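Local coordinates for alpha-hemoglobin-stabilizing protein (Homo sapiens, PDB 1Z8U) that acts as a chaperone that protects free alpha-hemoglobin from precipitation and harmful aggregation during erythroid cell development, at residues K8-A13 with Q54-E59; K16-L21 with T76-F81; T39-W44 with P80-Y85. The protein carries 1 engineered substitution. All blocks are in the same frame, centred on the assembly; numbering follows the deposited sequence.

Contact 1: K8-A13 with Q54-E59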
ATOM      1  N   LYS A   8       0.989 -21.349 -14.628  1.00111.50           N
ATOM      2  CA  LYS A   8       2.053 -21.938 -13.818  1.00113.40           C
ATOM      3  C   LYS A   8       3.130 -20.901 -13.524  1.00114.07           C
ATOM      4  O   LYS A   8       3.616 -20.793 -12.395  1.00113.79           O
ATOM      5  CB  LYS A   8       2.677 -23.137 -14.547  1.00114.31           C
ATOM      6  CG  LYS A   8       3.740 -23.888 -13.742  1.00115.42           C
ATOM      7  CD  LYS A   8       3.149 -24.584 -12.512  1.00116.01           C
ATOM      8  CE  LYS A   8       2.340 -25.825 -12.876  1.00116.34           C
ATOM      9  NZ  LYS A   8       3.178 -26.987 -13.292  1.00116.85           N
ATOM     10  N   ASP A   9       3.495 -20.138 -14.548  1.00114.70           N
ATOM     11  CA  ASP A   9       4.515 -19.105 -14.417  1.00114.62           C
ATOM     12  C   ASP A   9       3.928 -17.827 -13.812  1.00110.47           C
ATOM     13  O   ASP A   9       4.595 -17.120 -13.055  1.00110.09           O
ATOM     14  CB  ASP A   9       5.128 -18.819 -15.789  1.00121.46           C
ATOM     15  CG  ASP A   9       5.723 -20.064 -16.432  1.00126.61           C
ATOM     16  OD1 ASP A   9       6.658 -20.652 -15.846  1.00129.83           O
ATOM     17  OD2 ASP A   9       5.252 -20.456 -17.522  1.00130.69           O
ATOM     18  N   LEU A  10       2.677 -17.542 -14.156  1.00103.73           N
ATOM     19  CA  LEU A  10       1.975 -16.370 -13.645  1.00 96.72           C
ATOM     20  C   LEU A  10       2.058 -16.399 -12.116  1.00 95.56           C
ATOM     21  O   LEU A  10       2.425 -15.416 -11.479  1.00 93.52           O
ATOM     22  CB  LEU A  10       0.512 -16.423 -14.090  1.00 92.04           C
ATOM     23  CG  LEU A  10      -0.315 -15.138 -14.110  1.00 89.26           C
ATOM     24  CD1 LEU A  10       0.164 -14.246 -15.250  1.00 86.58           C
ATOM     25  CD2 LEU A  10      -1.789 -15.481 -14.290  1.00 85.73           C
ATOM     26  N   ILE A  11       1.716 -17.545 -11.540  1.00 95.88           N
ATOM     27  CA  ILE A  11       1.752 -17.735 -10.095  1.00 95.90           C
ATOM     28  C   ILE A  11       3.176 -17.560  -9.563  1.00 94.00           C
ATOM     29  O   ILE A  11       3.387 -17.129  -8.426  1.00 92.46           O
ATOM     30  CB  ILE A  11       1.238 -19.146  -9.725  1.00 98.24           C
ATOM     31  CG1 ILE A  11      -0.207 -19.306 -10.206  1.00100.70           C
ATOM     32  CG2 ILE A  11       1.328 -19.369  -8.220  1.00 99.03           C
ATOM     33  CD1 ILE A  11      -0.811 -20.671  -9.918  1.00103.20           C
ATOM     34  N   SER A  12       4.156 -17.892 -10.394  1.00 92.36           N
ATOM     35  CA  SER A  12       5.550 -17.769  -9.998  1.00 90.96           C
ATOM     36  C   SER A  12       5.963 -16.297  -9.966  1.00 88.84           C
ATOM     37  O   SER A  12       6.732 -15.879  -9.097  1.00 88.75           O
ATOM     38  CB  SER A  12       6.441 -18.548 -10.971  1.00 92.11           C
ATOM     39  OG  SER A  12       7.721 -18.799 -10.408  1.00 94.11           O
ATOM     40  N   ALA A  13       5.440 -15.523 -10.917  1.00 85.83           N
ATOM     41  CA  ALA A  13       5.722 -14.092 -11.027  1.00 82.78           C
ATOM     42  C   ALA A  13       5.223 -13.323  -9.809  1.00 81.03           C
ATOM     43  O   ALA A  13       5.960 -12.530  -9.220  1.00 80.68           O
ATOM     44  CB  ALA A  13       5.071 -13.528 -12.286  1.00 81.72           C
ATOM     45  N   GLN A  54      -7.427 -11.674 -13.078  1.00 87.93           N
ATOM     46  CA  GLN A  54      -7.665 -11.210 -14.440  1.00 90.89           C
ATOM     47  C   GLN A  54      -6.540 -11.711 -15.337  1.00 91.49           C
ATOM     48  O   GLN A  54      -6.601 -11.570 -16.553  1.00 91.97           O
ATOM     49  CB  GLN A  54      -7.693  -9.677 -14.492  1.00 92.55           C
ATOM     50  CG  GLN A  54      -8.556  -9.017 -13.425  1.00 95.32           C
ATOM     51  CD  GLN A  54      -9.949  -9.616 -13.349  1.00 97.28           C
ATOM     52  OE1 GLN A  54     -10.626  -9.769 -14.365  1.00 98.05           O
ATOM     53  NE2 GLN A  54     -10.384  -9.950 -12.138  1.00 99.17           N
ATOM     54  N   GLN A  55      -5.515 -12.293 -14.724  1.00 93.45           N
ATOM     55  CA  GLN A  55      -4.365 -12.804 -15.460  1.00 95.89           C
ATOM     56  C   GLN A  55      -4.424 -14.311 -15.678  1.00 97.51           C
ATOM     57  O   GLN A  55      -3.878 -14.820 -16.654  1.00 98.35           O
ATOM     58  CB  GLN A  55      -3.078 -12.438 -14.725  1.00 95.76           C
ATOM     59  CG  GLN A  55      -2.942 -10.950 -14.477  1.00 97.28           C
ATOM     60  CD  GLN A  55      -2.936 -10.143 -15.763  1.00 97.31           C
ATOM     61  OE1 GLN A  55      -3.231  -8.949 -15.758  1.00 98.53           O
ATOM     62  NE2 GLN A  55      -2.590 -10.790 -16.870  1.00 97.72           N
ATOM     63  N   VAL A  56      -5.076 -15.025 -14.766  1.00 99.98           N
ATOM     64  CA  VAL A  56      -5.201 -16.474 -14.897  1.00101.45           C
ATOM     65  C   VAL A  56      -5.931 -16.771 -16.194  1.00104.29           C
ATOM     66  O   VAL A  56      -6.862 -16.056 -16.575  1.00103.83           O
ATOM     67  CB  VAL A  56      -5.996 -17.106 -13.726  1.00 99.82           C
ATOM     68  CG1 VAL A  56      -5.113 -17.230 -12.505  1.00 98.64           C
ATOM     69  CG2 VAL A  56      -7.220 -16.262 -13.405  1.00 99.48           C
ATOM     70  N   THR A  57      -5.500 -17.827 -16.870  1.00107.92           N
ATOM     71  CA  THR A  57      -6.095 -18.220 -18.134  1.00111.78           C
ATOM     72  C   THR A  57      -6.589 -19.658 -18.099  1.00114.53           C
ATOM     73  O   THR A  57      -6.100 -20.477 -17.321  1.00113.80           O
ATOM     74  CB  THR A  57      -5.084 -18.049 -19.291  1.00111.08           C
ATOM     75  OG1 THR A  57      -5.527 -18.794 -20.430  1.00112.68           O
ATOM     76  CG2 THR A  57      -3.705 -18.525 -18.876  1.00110.32           C
ATOM     77  N   GLY A  58      -7.574 -19.954 -18.941  1.00118.58           N
ATOM     78  CA  GLY A  58      -8.121 -21.296 -18.997  1.00123.05           C
ATOM     79  C   GLY A  58      -9.610 -21.356 -18.724  1.00125.71           C
ATOM     80  O   GLY A  58     -10.339 -20.379 -18.932  1.00125.55           O
ATOM     81  N   GLU A  59     -10.059 -22.515 -18.252  1.00128.34           N
ATOM     82  CA  GLU A  59     -11.467 -22.740 -17.946  1.00130.61           C
ATOM     83  C   GLU A  59     -11.700 -22.619 -16.440  1.00129.39           C
ATOM     84  O   GLU A  59     -10.791 -22.856 -15.642  1.00128.27           O
ATOM     85  CB  GLU A  59     -11.893 -24.137 -18.423  1.00134.01           C
ATOM     86  CG  GLU A  59     -11.513 -24.479 -19.868  1.00137.97           C
ATOM     87  CD  GLU A  59     -12.222 -23.620 -20.905  1.00139.88           C
ATOM     88  OE1 GLU A  59     -11.953 -23.805 -22.110  1.00140.36           O
ATOM     89  OE2 GLU A  59     -13.047 -22.763 -20.520  1.00142.27           O
TER

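Contact 2: K16-L21 with T76-F81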
ATOM      1  N   LYS A  16       7.359 -13.700  -6.837  1.00 81.31           N
ATOM      2  CA  LYS A  16       8.649 -13.039  -6.889  1.00 85.30           C
ATOM      3  C   LYS A  16       8.358 -11.588  -6.544  1.00 83.28           C
ATOM      4  O   LYS A  16       9.015 -10.986  -5.686  1.00 80.72           O
ATOM      5  CB  LYS A  16       9.258 -13.142  -8.291  1.00 93.11           C
ATOM      6  CG  LYS A  16      10.735 -12.757  -8.336  1.00103.70           C
ATOM      7  CD  LYS A  16      11.344 -12.947  -9.716  1.00112.12           C
ATOM      8  CE  LYS A  16      12.847 -12.692  -9.682  1.00117.96           C
ATOM      9  NZ  LYS A  16      13.180 -11.326  -9.178  1.00121.68           N
ATOM     10  N   GLU A  17       7.349 -11.044  -7.217  1.00 80.93           N
ATOM     11  CA  GLU A  17       6.918  -9.669  -6.998  1.00 81.10           C
ATOM     12  C   GLU A  17       6.535  -9.489  -5.529  1.00 76.80           C
ATOM     13  O   GLU A  17       6.804  -8.452  -4.930  1.00 76.14           O
ATOM     14  CB  GLU A  17       5.722  -9.353  -7.909  1.00 86.18           C
ATOM     15  CG  GLU A  17       6.039  -9.494  -9.409  1.00 96.73           C
ATOM     16  CD  GLU A  17       4.802  -9.528 -10.304  1.00100.50           C
ATOM     17  OE1 GLU A  17       4.961  -9.614 -11.543  1.00103.31           O
ATOM     18  OE2 GLU A  17       3.674  -9.473  -9.771  1.00103.99           O
ATOM     19  N   PHE A  18       5.924 -10.515  -4.948  1.00 72.88           N
ATOM     20  CA  PHE A  18       5.507 -10.466  -3.555  1.00 69.18           C
ATOM     21  C   PHE A  18       6.702 -10.444  -2.605  1.00 70.00           C
ATOM     22  O   PHE A  18       6.635  -9.873  -1.510  1.00 69.56           O
ATOM     23  CB  PHE A  18       4.619 -11.667  -3.225  1.00 65.48           C
ATOM     24  CG  PHE A  18       3.954 -11.571  -1.885  1.00 61.48           C
ATOM     25  CD1 PHE A  18       2.977 -10.605  -1.650  1.00 61.39           C
ATOM     26  CD2 PHE A  18       4.312 -12.424  -0.854  1.00 58.81           C
ATOM     27  CE1 PHE A  18       2.371 -10.492  -0.411  1.00 60.48           C
ATOM     28  CE2 PHE A  18       3.714 -12.326   0.393  1.00 59.63           C
ATOM     29  CZ  PHE A  18       2.740 -11.356   0.616  1.00 63.20           C
ATOM     30  N   SER A  19       7.801 -11.065  -3.022  1.00 70.99           N
ATOM     31  CA  SER A  19       8.995 -11.110  -2.189  1.00 70.95           C
ATOM     32  C   SER A  19       9.740  -9.790  -2.186  1.00 69.15           C
ATOM     33  O   SER A  19      10.228  -9.356  -1.146  1.00 67.26           O
ATOM     34  CB  SER A  19       9.923 -12.231  -2.645  1.00 72.26           C
ATOM     35  OG  SER A  19       9.389 -13.486  -2.273  1.00 75.72           O
ATOM     36  N   VAL A  20       9.844  -9.151  -3.345  1.00 68.93           N
ATOM     37  CA  VAL A  20      10.528  -7.868  -3.382  1.00 70.20           C
ATOM     38  C   VAL A  20       9.705  -6.907  -2.522  1.00 70.34           C
ATOM     39  O   VAL A  20      10.259  -6.033  -1.850  1.00 70.23           O
ATOM     40  CB  VAL A  20      10.675  -7.319  -4.823  1.00 69.56           C
ATOM     41  CG1 VAL A  20       9.356  -7.350  -5.549  1.00 71.15           C
ATOM     42  CG2 VAL A  20      11.192  -5.908  -4.766  1.00 72.25           C
ATOM     43  N   LEU A  21       8.384  -7.093  -2.526  1.00 67.22           N
ATOM     44  CA  LEU A  21       7.500  -6.257  -1.722  1.00 65.25           C
ATOM     45  C   LEU A  21       7.845  -6.524  -0.262  1.00 66.15           C
ATOM     46  O   LEU A  21       8.164  -5.604   0.495  1.00 67.64           O
ATOM     47  CB  LEU A  21       6.028  -6.622  -1.961  1.00 59.17           C
ATOM     48  CG  LEU A  21       4.916  -5.587  -1.714  1.00 54.23           C
ATOM     49  CD1 LEU A  21       3.737  -6.267  -1.019  1.00 49.68           C
ATOM     50  CD2 LEU A  21       5.416  -4.421  -0.881  1.00 52.44           C
ATOM     51  N   THR A  76       2.950 -18.827   2.282  1.00 85.68           N
ATOM     52  CA  THR A  76       4.227 -19.455   2.600  1.00 91.60           C
ATOM     53  C   THR A  76       5.359 -18.430   2.704  1.00 91.38           C
ATOM     54  O   THR A  76       6.333 -18.643   3.432  1.00 92.81           O
ATOM     55  CB  THR A  76       4.593 -20.525   1.548  1.00 93.08           C
ATOM     56  OG1 THR A  76       3.498 -21.439   1.404  1.00 95.09           O
ATOM     57  CG2 THR A  76       5.830 -21.303   1.983  1.00 95.20           C
ATOM     58  N   LEU A  77       5.238 -17.326   1.972  1.00 89.11           N
ATOM     59  CA  LEU A  77       6.247 -16.275   2.022  1.00 86.72           C
ATOM     60  C   LEU A  77       5.906 -15.319   3.157  1.00 85.27           C
ATOM     61  O   LEU A  77       6.781 -14.879   3.901  1.00 85.64           O
ATOM     62  CB  LEU A  77       6.291 -15.500   0.702  1.00 87.07           C
ATOM     63  CG  LEU A  77       7.013 -16.128  -0.493  1.00 86.72           C
ATOM     64  CD1 LEU A  77       6.399 -17.476  -0.827  1.00 90.52           C
ATOM     65  CD2 LEU A  77       6.922 -15.194  -1.685  1.00 85.73           C
ATOM     66  N   ALA A  78       4.618 -15.016   3.284  1.00 83.91           N
ATOM     67  CA  ALA A  78       4.121 -14.106   4.308  1.00 82.93           C
ATOM     68  C   ALA A  78       4.355 -14.602   5.729  1.00 82.83           C
ATOM     69  O   ALA A  78       4.598 -13.806   6.636  1.00 80.72           O
ATOM     70  CB  ALA A  78       2.634 -13.850   4.088  1.00 81.18           C
ATOM     71  N   ASN A  79       4.276 -15.916   5.918  1.00 84.36           N
ATOM     72  CA  ASN A  79       4.463 -16.513   7.236  1.00 84.59           C
ATOM     73  C   ASN A  79       5.825 -16.203   7.848  1.00 82.41           C
ATOM     74  O   ASN A  79       5.912 -15.818   9.015  1.00 82.34           O
ATOM     75  CB  ASN A  79       4.253 -18.024   7.164  1.00 89.08           C
ATOM     76  CG  ASN A  79       2.819 -18.394   6.852  1.00 92.77           C
ATOM     77  OD1 ASN A  79       1.889 -17.947   7.530  1.00 95.81           O
ATOM     78  ND2 ASN A  79       2.629 -19.216   5.827  1.00 94.58           N
ATOM     79  N   PRO A  80       6.911 -16.389   7.080  1.00 80.05           N
ATOM     80  CA  PRO A  80       8.237 -16.092   7.634  1.00 78.14           C
ATOM     81  C   PRO A  80       8.316 -14.600   7.960  1.00 75.34           C
ATOM     82  O   PRO A  80       8.919 -14.197   8.954  1.00 74.58           O
ATOM     83  CB  PRO A  80       9.178 -16.484   6.497  1.00 77.64           C
ATOM     84  CG  PRO A  80       8.437 -17.596   5.821  1.00 77.00           C
ATOM     85  CD  PRO A  80       7.030 -17.060   5.774  1.00 77.99           C
ATOM     86  N   PHE A  81       7.685 -13.799   7.102  1.00 74.10           N
ATOM     87  CA  PHE A  81       7.636 -12.345   7.238  1.00 71.33           C
ATOM     88  C   PHE A  81       6.953 -11.966   8.542  1.00 69.29           C
ATOM     89  O   PHE A  81       7.496 -11.205   9.341  1.00 68.41           O
ATOM     90  CB  PHE A  81       6.861 -11.738   6.066  1.00 71.03           C
ATOM     91  CG  PHE A  81       6.744 -10.238   6.116  1.00 72.17           C
ATOM     92  CD1 PHE A  81       7.776  -9.425   5.651  1.00 71.02           C
ATOM     93  CD2 PHE A  81       5.591  -9.634   6.616  1.00 70.92           C
ATOM     94  CE1 PHE A  81       7.658  -8.034   5.678  1.00 72.06           C
ATOM     95  CE2 PHE A  81       5.463  -8.246   6.649  1.00 71.32           C
ATOM     96  CZ  PHE A  81       6.496  -7.444   6.179  1.00 71.27           C
TER

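Contact 3: T39-W44 with P80-Y85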
ATOM      1  N   THR A  39      -3.451  -7.353   9.020  1.00 50.73           N
ATOM      2  CA  THR A  39      -4.427  -6.734   8.143  1.00 48.37           C
ATOM      3  C   THR A  39      -3.712  -6.224   6.897  1.00 47.80           C
ATOM      4  O   THR A  39      -4.111  -6.544   5.777  1.00 48.27           O
ATOM      5  CB  THR A  39      -5.125  -5.566   8.856  1.00 50.36           C
ATOM      6  OG1 THR A  39      -5.847  -6.070   9.987  1.00 50.16           O
ATOM      7  CG2 THR A  39      -6.102  -4.862   7.926  1.00 52.45           C
ATOM      8  N   VAL A  40      -2.646  -5.447   7.088  1.00 46.69           N
ATOM      9  CA  VAL A  40      -1.884  -4.919   5.956  1.00 45.98           C
ATOM     10  C   VAL A  40      -1.508  -6.032   4.994  1.00 48.28           C
ATOM     11  O   VAL A  40      -1.853  -5.984   3.816  1.00 45.28           O
ATOM     12  CB  VAL A  40      -0.577  -4.222   6.405  1.00 45.96           C
ATOM     13  CG1 VAL A  40       0.365  -4.099   5.235  1.00 45.16           C
ATOM     14  CG2 VAL A  40      -0.869  -2.845   6.939  1.00 42.80           C
ATOM     15  N   VAL A  41      -0.802  -7.045   5.502  1.00 54.41           N
ATOM     16  CA  VAL A  41      -0.373  -8.169   4.663  1.00 55.35           C
ATOM     17  C   VAL A  41      -1.538  -8.868   3.974  1.00 56.16           C
ATOM     18  O   VAL A  41      -1.455  -9.176   2.787  1.00 56.97           O
ATOM     19  CB  VAL A  41       0.459  -9.208   5.473  1.00 57.36           C
ATOM     20  CG1 VAL A  41       0.885 -10.383   4.569  1.00 56.95           C
ATOM     21  CG2 VAL A  41       1.698  -8.538   6.051  1.00 56.38           C
ATOM     22  N   GLU A  42      -2.631  -9.114   4.689  1.00 59.78           N
ATOM     23  CA  GLU A  42      -3.756  -9.769   4.040  1.00 65.06           C
ATOM     24  C   GLU A  42      -4.296  -8.893   2.920  1.00 64.36           C
ATOM     25  O   GLU A  42      -4.761  -9.416   1.906  1.00 64.03           O
ATOM     26  CB  GLU A  42      -4.866 -10.103   5.031  1.00 72.91           C
ATOM     27  CG  GLU A  42      -5.276 -11.585   4.995  1.00 85.82           C
ATOM     28  CD  GLU A  42      -6.009 -12.002   3.723  1.00 92.77           C
ATOM     29  OE1 GLU A  42      -6.271 -13.218   3.553  1.00 95.90           O
ATOM     30  OE2 GLU A  42      -6.326 -11.118   2.901  1.00 96.82           O
ATOM     31  N   ASP A  43      -4.235  -7.568   3.091  1.00 61.88           N
ATOM     32  CA  ASP A  43      -4.696  -6.663   2.036  1.00 59.37           C
ATOM     33  C   ASP A  43      -3.767  -6.822   0.837  1.00 58.22           C
ATOM     34  O   ASP A  43      -4.211  -6.859  -0.315  1.00 55.30           O
ATOM     35  CB  ASP A  43      -4.694  -5.210   2.511  1.00 61.40           C
ATOM     36  CG  ASP A  43      -5.906  -4.870   3.361  1.00 62.01           C
ATOM     37  OD1 ASP A  43      -5.954  -3.751   3.904  1.00 64.21           O
ATOM     38  OD2 ASP A  43      -6.819  -5.709   3.484  1.00 64.02           O
ATOM     39  N   TRP A  44      -2.474  -6.937   1.114  1.00 58.24           N
ATOM     40  CA  TRP A  44      -1.498  -7.127   0.051  1.00 60.53           C
ATOM     41  C   TRP A  44      -1.754  -8.437  -0.681  1.00 60.96           C
ATOM     42  O   TRP A  44      -1.578  -8.513  -1.895  1.00 59.83           O
ATOM     43  CB  TRP A  44      -0.081  -7.133   0.610  1.00 60.70           C
ATOM     44  CG  TRP A  44       0.365  -5.802   1.121  1.00 63.40           C
ATOM     45  CD1 TRP A  44      -0.153  -4.579   0.798  1.00 62.44           C
ATOM     46  CD2 TRP A  44       1.475  -5.553   1.990  1.00 64.41           C
ATOM     47  NE1 TRP A  44       0.568  -3.585   1.411  1.00 64.37           N
ATOM     48  CE2 TRP A  44       1.572  -4.155   2.150  1.00 64.47           C
ATOM     49  CE3 TRP A  44       2.400  -6.377   2.648  1.00 64.76           C
ATOM     50  CZ2 TRP A  44       2.562  -3.560   2.944  1.00 66.47           C
ATOM     51  CZ3 TRP A  44       3.380  -5.787   3.434  1.00 65.80           C
ATOM     52  CH2 TRP A  44       3.454  -4.391   3.577  1.00 65.21           C
ATOM     53  N   PRO A  80       6.911 -16.389   7.080  1.00 80.05           N
ATOM     54  CA  PRO A  80       8.237 -16.092   7.634  1.00 78.14           C
ATOM     55  C   PRO A  80       8.316 -14.600   7.960  1.00 75.34           C
ATOM     56  O   PRO A  80       8.919 -14.197   8.954  1.00 74.58           O
ATOM     57  CB  PRO A  80       9.178 -16.484   6.497  1.00 77.64           C
ATOM     58  CG  PRO A  80       8.437 -17.596   5.821  1.00 77.00           C
ATOM     59  CD  PRO A  80       7.030 -17.060   5.774  1.00 77.99           C
ATOM     60  N   PHE A  81       7.685 -13.799   7.102  1.00 74.10           N
ATOM     61  CA  PHE A  81       7.636 -12.345   7.238  1.00 71.33           C
ATOM     62  C   PHE A  81       6.953 -11.966   8.542  1.00 69.29           C
ATOM     63  O   PHE A  81       7.496 -11.205   9.341  1.00 68.41           O
ATOM     64  CB  PHE A  81       6.861 -11.738   6.066  1.00 71.03           C
ATOM     65  CG  PHE A  81       6.744 -10.238   6.116  1.00 72.17           C
ATOM     66  CD1 PHE A  81       7.776  -9.425   5.651  1.00 71.02           C
ATOM     67  CD2 PHE A  81       5.591  -9.634   6.616  1.00 70.92           C
ATOM     68  CE1 PHE A  81       7.658  -8.034   5.678  1.00 72.06           C
ATOM     69  CE2 PHE A  81       5.463  -8.246   6.649  1.00 71.32           C
ATOM     70  CZ  PHE A  81       6.496  -7.444   6.179  1.00 71.27           C
ATOM     71  N   LEU A  82       5.756 -12.499   8.749  1.00 68.72           N
ATOM     72  CA  LEU A  82       5.005 -12.215   9.962  1.00 73.68           C
ATOM     73  C   LEU A  82       5.782 -12.630  11.204  1.00 75.45           C
ATOM     74  O   LEU A  82       5.766 -11.935  12.218  1.00 73.92           O
ATOM     75  CB  LEU A  82       3.659 -12.942   9.936  1.00 74.42           C
ATOM     76  CG  LEU A  82       2.636 -12.489   8.891  1.00 75.76           C
ATOM     77  CD1 LEU A  82       1.417 -13.402   8.965  1.00 73.95           C
ATOM     78  CD2 LEU A  82       2.239 -11.034   9.136  1.00 72.11           C
ATOM     79  N   ALA A  83       6.460 -13.771  11.118  1.00 79.59           N
ATOM     80  CA  ALA A  83       7.238 -14.289  12.239  1.00 81.18           C
ATOM     81  C   ALA A  83       8.401 -13.367  12.583  1.00 81.60           C
ATOM     82  O   ALA A  83       8.606 -13.020  13.750  1.00 80.20           O
ATOM     83  CB  ALA A  83       7.757 -15.679  11.912  1.00 83.59           C
ATOM     84  N   LYS A  84       9.168 -12.978  11.570  1.00 80.75           N
ATOM     85  CA  LYS A  84      10.295 -12.094  11.805  1.00 81.52           C
ATOM     86  C   LYS A  84       9.778 -10.793  12.412  1.00 80.68           C
ATOM     87  O   LYS A  84      10.334 -10.297  13.391  1.00 83.29           O
ATOM     88  CB  LYS A  84      11.043 -11.805  10.504  1.00 82.92           C
ATOM     89  CG  LYS A  84      12.358 -11.073  10.728  1.00 86.66           C
ATOM     90  CD  LYS A  84      13.028 -10.665   9.421  1.00 86.84           C
ATOM     91  CE  LYS A  84      14.292  -9.856   9.689  1.00 84.93           C
ATOM     92  NZ  LYS A  84      14.884  -9.306   8.438  1.00 85.25           N
ATOM     93  N   TYR A  85       8.705 -10.249  11.841  1.00 78.86           N
ATOM     94  CA  TYR A  85       8.123  -9.012  12.353  1.00 77.20           C
ATOM     95  C   TYR A  85       7.557  -9.238  13.741  1.00 77.84           C
ATOM     96  O   TYR A  85       7.569  -8.347  14.583  1.00 77.06           O
ATOM     97  CB  TYR A  85       7.012  -8.504  11.430  1.00 75.32           C
ATOM     98  CG  TYR A  85       6.402  -7.196  11.889  1.00 72.34           C
ATOM     99  CD1 TYR A  85       5.223  -7.169  12.638  1.00 69.58           C
ATOM    100  CD2 TYR A  85       7.025  -5.980  11.601  1.00 71.30           C
ATOM    101  CE1 TYR A  85       4.681  -5.962  13.088  1.00 70.84           C
ATOM    102  CE2 TYR A  85       6.498  -4.772  12.045  1.00 71.12           C
ATOM    103  CZ  TYR A  85       5.327  -4.767  12.788  1.00 72.35           C
ATOM    104  OH  TYR A  85       4.816  -3.564  13.224  1.00 71.60           O
TER

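Contact 1: K8-A13 with Q54-E59
The peptide group joining Q55 to V56 has the isobutyl end of L10 over one of its two faces, CD2 lying 3.4 Å from V56 N. The approach of L10 CD2 to Q55 C is modelled too short to be trusted, and the exact height of the methyl above the peptide is therefore doubtful. The other flat group, the side-chain amide of Q55, is carried away from L10 and does not meet it. This is one end of a three-helix bundle, where helix 5-23 meets the loop that leads from helix 34-52 into helix 60-86. Leucine suits the spot because its two methyls divide the work: CD2 lies against the peptide, while CD1 lies 3.7 Å from Q55 CB. The side chains of L10 and Q55 cross at about a right angle, and with Q55 CG on the backbone N side (chi1 -56°) and the chain bent again at chi2, the aliphatic root of the glutamine touches leucine while its amide turns off. Around this surface contact, L10 also packs on Y52, V56 turns to A66 and L67 of helix 60-86, and T57 O accepts a hydrogen bond from N7 ND2, a polar tie between the same loop and helix 5-23. Beside the peptide, V56 makes a looser apolar touch, its CG1 reaching L10 CD2 at 4.2 Å.

Contact 2: K16-L21 with T76-F81
F18 of helix 16-21 pushes its ring edge against L77 of helix 76-81, in the seam where the first and third helices of the three-helix bundle run side by side. Their local axes are nearly parallel, 14° apart, and 10.5 Å distant. With CG anti to the backbone N (chi1 -170°), the phenylalanine ring is sent across the seam; L77 CB lies in the ring plane at its rim, 4.0 Å from F18 CD2. The two side chains slide past each other in opposite directions, and F18 CE2 also reaches A78 CB (4.1 Å), where alanine's small size lets the ring come up close to the helix. L77 places CG on the backbone N side (chi1 -78°), and its CD2 meets both the ring edge, 3.9 Å from F18 CD2, and the S19 hydroxyl. Farther in, F18 meets Y48 edge-to-face and M45 of helix 34-52. Trimmed to an alanine here, the side chain would lose its ring, which is likely to open a gap beside L77 and A78 and leave Y48 without its edge-to-face partner. Serine is slim enough for this boundary, and its hydroxyl is satisfied within its own helix by a hydrogen bond with L15 O, while S19 OG lies 3.1 Å from L77 CD2.

Contact 3: T39-W44 with P80-Y85
V41 is the bump here: its CG2 methyl points into the hollow between F81 and L82 on the facing helix, 3.8 Å from F81 CE2 on one flank and 4.0 Å from L82 CD2 on the other. The helices holding segments 39-44 and 80-85 are the second and third of the bundle and run antiparallel, at 162°, with local axes 11.8 Å apart. That spacing is wide, and long side chains on helix 80-85 span most of it. The F81 ring reaches out with CG anti to the backbone N (chi1 180°) and slides alongside V41 in the opposite direction, and the methyl lies 4.1 Å from F81 CD2 as well. L82 does not start out facing V41, but with CG on the backbone N side (chi1 -67°) it swings its CD2 branch, not the extended CD1, against the valine. A beta-branched valine suits the middle of this seam: it is short, and both its methyls branch at CB, close to the backbone.

W44, one turn along, adds a lighter touch. The rim of its indole meets the ring of F81, CZ3 to F81 CZ being 4.5 Å, while V40 CG1, from the same helix, lies over the rim of one indole face. F81 is further enclosed by L22 and M37, and W44 by L21; W44 also meets rings of another protein chain, to which D43 OD1 is hydrogen-bonded. Every atom that meets across this contact is carbon and no hydrogen bond crosses it, so the contact probably owes its stability to buried apolar surface and its register to the fit of shapes.

Overall arrangement
Contacts 2 and 3 form one continuous core: their centres are 8 Å apart, they share P80 and F81, and L21 CD1 packs 3.8 Å from W44 CD2 while A78 CB lies 3.9 Å from V41 CG1. Together they tie helix 60-86 to both other helices. Contact 1 closes the far end of the bundle, about 18 Å from contact 2 and about 23 Å from contact 3, centre to centre; contacts 1 and 3 lie on opposite sides of the chain's centre. L21 and W44, at the junction of contacts 2 and 3, also touch the other protein chain, probably the alpha-hemoglobin client, whereas the two segments of contact 1 do not meet it.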